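Local coordinates for protein BexL (Amycolatopsis orientalis, PDB 4XRW) that is a di-domain aromatase/cyclase of helix-grip fold that probably cyclises and dehydrates a polyketide intermediate in the biosynthesis of BE-7585A, at residues Ala73-Gly77 / Glu78-Trp82; Ala157-Lys160 / His161-Leu165. All coordinates share one frame; numbering follows the deposited sequence.

Both contacts are local, each formed by one continuous run of chain, and both belong to the first helix-grip domain, but to different elements of it. Contact 1 is a surface turn between two neighbouring strands of the antiparallel sheet; contact 2 is a partly buried piece of the long helix 138-166. Their centres lie 21 Å apart and their nearest atoms about 11 Å apart. In 73-77/78-82 a lysine folds back on a carbonyl of its own hairpin and meets its glutamate weakly; in 157-160/161-165 a lysine and a glutamate one helical turn apart pair closely, and leucine and valine supply an apolar, buried side.

Contact 1 (Ala73-Gly77 / Glu78-Trp82); sequences ATANG and EPKNW
A beta hairpin of the helix-grip sheet turns round here: strand 67-73 ends at Ala73, the chain loops through 74-79, and strand 80-89 starts back at Lys80. Ala73 and Lys80 form an antiparallel hydrogen-bonded pair that closes the loop. Ala73 N donates to Lys80 O at 3.0 Å, and Lys80 N returns a bond to Ala73 O. Inside the loop the backbone is gripped again by Gly77 N to Thr74 O and by Glu78 N to Ala75 O (3.3 Å). Gly77 has a positive phi of 105°, a conformation in which a side chain would collide with the carbonyl oxygen of Asn76. The CA of Pro79 adds a C-H...O contact to Ala73 O at 3.2 Å. Lys80 starts with CG between its backbone N and carbonyl carbon (chi1 57°), then bends at chi3 and chi4, curling back over the methyl of Ala75; CB of Ala75 is 3.6 Å from Lys80 NZ. The ammonium thereby reaches Glu78 O at 2.7 Å, in the carbonyl plane, and makes a weak, long salt bridge with OE1 of the extended Glu78. Beyond this pair, Ala73 CB meets the six-membered ring of Trp82 obliquely, 3.8 Å from Trp82 CH2. A bound MES molecule, probably from the crystallisation liquor, also lies close to Ala73, while Pro79 touches Leu217 and Val219 of the second domain. The chemistry implies a turn held chiefly by backbone bonds, in which the short bond of the lysine ammonium goes to the main-chain oxygen of Glu78 and the carboxylate of that residue is a weak second partner, Lys80 NZ lying 3.4 Å from Glu78 OE1.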
loop_
_atom_site.group_PDB
_atom_site.type_symbol
_atom_site.label_atom_id
_atom_site.label_comp_id
_atom_site.label_asym_id
_atom_site.label_seq_id
_atom_site.Cartn_x
_atom_site.Cartn_y
_atom_site.Cartn_z
ATOM N N ALA A 73 -5.493 -4.025 4.382
ATOM C CA ALA A 73 -4.573 -3.250 5.209
ATOM C C ALA A 73 -3.847 -4.096 6.243
ATOM O O ALA A 73 -4.246 -5.235 6.555
ATOM C CB ALA A 73 -5.316 -2.133 5.911
ATOM N N THR A 74 -2.785 -3.522 6.784
ATOM C CA THR A 74 -1.875 -4.267 7.677
ATOM C C THR A 74 -2.455 -4.458 9.078
ATOM O O THR A 74 -2.124 -5.441 9.762
ATOM C CB THR A 74 -0.497 -3.561 7.733
ATOM O OG1 THR A 74 -0.673 -2.202 8.142
ATOM C CG2 THR A 74 0.098 -3.527 6.355
ATOM N N ALA A 75 -3.347 -3.558 9.507
ATOM C CA ALA A 75 -4.066 -3.709 10.780
ATOM C C ALA A 75 -3.158 -4.076 11.975
ATOM O O ALA A 75 -3.396 -5.047 12.705
ATOM C CB ALA A 75 -5.175 -4.748 10.619
ATOM N N ASN A 76 -2.090 -3.320 12.147
ATOM C CA ASN A 76 -1.238 -3.480 13.317
ATOM C C ASN A 76 -0.705 -4.910 13.540
ATOM O O ASN A 76 -0.666 -5.378 14.682
ATOM C CB ASN A 76 -2.006 -3.018 14.561
ATOM C CG ASN A 76 -2.433 -1.560 14.470
ATOM O OD1 ASN A 76 -1.758 -0.729 13.847
ATOM N ND2 ASN A 76 -3.556 -1.242 15.088
ATOM N N GLY A 77 -0.304 -5.593 12.461
ATOM C CA GLY A 77 0.337 -6.894 12.564
ATOM C C GLY A 77 -0.538 -8.069 12.190
ATOM O O GLY A 77 -0.061 -9.218 12.118
ATOM N N GLU A 78 -1.806 -7.789 11.906
ATOM C CA GLU A 78 -2.769 -8.830 11.550
ATOM C C GLU A 78 -3.561 -8.401 10.335
ATOM O O GLU A 78 -4.716 -7.955 10.445
ATOM C CB GLU A 78 -3.691 -9.099 12.735
ATOM C CG GLU A 78 -4.569 -10.302 12.623
ATOM C CD GLU A 78 -5.350 -10.517 13.912
ATOM O OE1 GLU A 78 -6.502 -10.044 14.002
ATOM O OE2 GLU A 78 -4.785 -11.127 14.848
ATOM N N PRO A 79 -2.946 -8.505 9.150
ATOM C CA PRO A 79 -3.613 -7.988 7.956
ATOM C C PRO A 79 -5.002 -8.539 7.745
ATOM O O PRO A 79 -5.279 -9.693 8.071
ATOM C CB PRO A 79 -2.704 -8.441 6.811
ATOM C CG PRO A 79 -1.382 -8.691 7.460
ATOM C CD PRO A 79 -1.686 -9.197 8.830
ATOM N N LYS A 80 -5.855 -7.721 7.139
ATOM C CA LYS A 80 -7.242 -8.096 6.946
ATOM C C LYS A 80 -7.843 -7.267 5.838
ATOM O O LYS A 80 -7.220 -6.321 5.358
ATOM C CB LYS A 80 -8.037 -7.900 8.231
ATOM C CG LYS A 80 -7.998 -6.484 8.781
ATOM C CD LYS A 80 -8.773 -6.370 10.144
ATOM C CE LYS A 80 -8.430 -7.497 11.195
ATOM N NZ LYS A 80 -7.014 -7.570 11.781
ATOM N N ASN A 81 -9.005 -7.697 5.361
ATOM C CA ASN A 81 -9.773 -6.877 4.434
ATOM C C ASN A 81 -11.177 -6.632 4.969
ATOM O O ASN A 81 -11.691 -7.391 5.799
ATOM C CB ASN A 81 -9.802 -7.476 3.024
ATOM C CG ASN A 81 -10.788 -8.593 2.847
ATOM O OD1 ASN A 81 -11.996 -8.367 2.800
ATOM N ND2 ASN A 81 -10.283 -9.798 2.670
ATOM N N TRP A 82 -11.759 -5.533 4.505
ATOM C CA TRP A 82 -13.151 -5.181 4.830
ATOM C C TRP A 82 -13.721 -4.346 3.687
ATOM O O TRP A 82 -13.000 -3.928 2.783
ATOM C CB TRP A 82 -13.241 -4.435 6.157
ATOM C CG TRP A 82 -12.675 -3.062 6.162
ATOM C CD1 TRP A 82 -13.340 -1.893 5.935
ATOM C CD2 TRP A 82 -11.317 -2.710 6.431
ATOM N NE1 TRP A 82 -12.475 -0.826 6.053
ATOM C CE2 TRP A 82 -11.225 -1.308 6.352
ATOM C CE3 TRP A 82 -10.169 -3.451 6.729
ATOM C CZ2 TRP A 82 -10.032 -0.627 6.552
ATOM C CZ3 TRP A 82 -8.974 -2.769 6.933
ATOM C CH2 TRP A 82 -8.920 -1.371 6.854
#

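Contact 2 (Ala157-Lys160 / His161-Leu165); sequences AALK and HNVEL
Lys160 reaches along the helix surface over Glu164, one turn on, and the two side chains slant across each other. The lysine chain is straight as far as CE and then turns at chi4 (54°), which swings NZ to 2.8 Å from Glu164 OE2. This salt bridge uses the syn lone pair of OE2, on the side of the other carboxylate oxygen. Glu164 CG stands anti to its carbonyl carbon (chi1 -75°), leaning the chain back toward Lys160, so that CG of Lys160 also lies 3.4 Å from OE2. On another side of the helix Leu159 and Val163 lie side by side and point the same way, with CD1 of Leu159 3.6 Å from CG2 of Val163. Asn162 folds its amide back over the preceding turn: ND2 comes within 2.8 Å of Ala158 O, but at too poor an angle for a hydrogen bond, and that carbonyl accepts Asn162 N instead, at 2.9 Å. The i to i+4 bonds run as far as Glu164 N to Lys160 O; at Leu165 the amide moves to Asn162 O, at 3.0 Å, keeping only a weak bond to His161 O. Within helix 138-166, this last part packs against the first strand and a short helix of its own domain. Lys160 NZ also bonds Leu29 O and Glu164 OE2 takes Asp31 N, tying the ion pair to the end of strand 22-30 and the residue just after it, while Leu159 and Val163 rest on Ile50 of helix 47-50.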
loop_
_atom_site.group_PDB
_atom_site.type_symbol
_atom_site.label_atom_id
_atom_site.label_comp_id
_atom_site.label_asym_id
_atom_site.label_seq_id
_atom_site.Cartn_x
_atom_site.Cartn_y
_atom_site.Cartn_z
ATOM N N ALA A 157 -2.214 12.691 10.833
ATOM C CA ALA A 157 -0.800 13.051 10.883
ATOM C C ALA A 157 -0.029 12.371 9.745
ATOM O O ALA A 157 0.804 12.989 9.097
ATOM C CB ALA A 157 -0.218 12.670 12.193
ATOM N N ALA A 158 -0.328 11.098 9.499
ATOM C CA ALA A 158 0.319 10.365 8.410
ATOM C C ALA A 158 -0.144 10.924 7.055
ATOM O O ALA A 158 0.641 11.017 6.113
ATOM C CB ALA A 158 0.020 8.869 8.528
ATOM N N LEU A 159 -1.407 11.319 6.949
ATOM C CA LEU A 159 -1.906 11.900 5.712
ATOM C C LEU A 159 -1.108 13.153 5.338
ATOM O O LEU A 159 -0.673 13.312 4.201
ATOM C CB LEU A 159 -3.380 12.257 5.830
ATOM C CG LEU A 159 -4.002 13.012 4.659
ATOM C CD1 LEU A 159 -4.235 12.068 3.490
ATOM C CD2 LEU A 159 -5.285 13.667 5.068
ATOM N N LYS A 160 -0.951 14.052 6.301
ATOM C CA LYS A 160 -0.180 15.276 6.080
ATOM C C LYS A 160 1.261 14.953 5.680
ATOM O O LYS A 160 1.765 15.484 4.698
ATOM C CB LYS A 160 -0.203 16.135 7.343
ATOM C CG LYS A 160 0.674 17.375 7.295
ATOM C CD LYS A 160 0.634 18.133 8.630
ATOM C CE LYS A 160 1.559 19.369 8.604
ATOM N NZ LYS A 160 1.255 20.261 7.431
ATOM N N HIS A 161 1.920 14.088 6.446
ATOM C CA HIS A 161 3.305 13.717 6.171
ATOM C C HIS A 161 3.472 13.160 4.756
ATOM O O HIS A 161 4.345 13.589 3.991
ATOM C CB HIS A 161 3.766 12.696 7.197
ATOM C CG HIS A 161 5.186 12.267 7.029
ATOM N ND1 HIS A 161 6.238 12.959 7.587
ATOM C CD2 HIS A 161 5.729 11.206 6.380
ATOM C CE1 HIS A 161 7.371 12.349 7.280
ATOM N NE2 HIS A 161 7.090 11.282 6.549
ATOM N N ASN A 162 2.611 12.215 4.397
ATOM C CA ASN A 162 2.736 11.549 3.109
ATOM C C ASN A 162 2.253 12.366 1.928
ATOM O O ASN A 162 2.874 12.317 0.859
ATOM C CB ASN A 162 2.001 10.220 3.157
ATOM C CG ASN A 162 2.619 9.292 4.142
ATOM O OD1 ASN A 162 3.832 9.153 4.190
ATOM N ND2 ASN A 162 1.800 8.684 4.975
ATOM N N VAL A 163 1.176 13.126 2.095
ATOM C CA VAL A 163 0.676 13.919 0.973
ATOM C C VAL A 163 1.756 14.908 0.587
ATOM O O VAL A 163 2.003 15.142 -0.592
ATOM C CB VAL A 163 -0.639 14.682 1.300
ATOM C CG1 VAL A 163 -0.941 15.747 0.248
ATOM C CG2 VAL A 163 -1.812 13.711 1.370
ATOM N N GLU A 164 2.417 15.479 1.581
ATOM C CA GLU A 164 3.451 16.481 1.292
ATOM C C GLU A 164 4.676 15.859 0.590
ATOM O O GLU A 164 5.415 16.551 -0.118
ATOM C CB GLU A 164 3.819 17.221 2.588
ATOM C CG GLU A 164 2.713 18.219 2.974
ATOM C CD GLU A 164 2.819 18.812 4.396
ATOM O OE1 GLU A 164 3.855 18.646 5.088
ATOM O OE2 GLU A 164 1.830 19.458 4.821
ATOM N N LEU A 165 4.862 14.546 0.723
ATOM C CA LEU A 165 5.945 13.865 0.013
ATOM C C LEU A 165 5.518 13.314 -1.349
ATOM O O LEU A 165 6.281 13.415 -2.308
ATOM C CB LEU A 165 6.503 12.716 0.856
ATOM C CG LEU A 165 7.082 13.065 2.225
ATOM C CD1 LEU A 165 7.543 11.794 2.907
ATOM C CD2 LEU A 165 8.226 14.036 2.111
#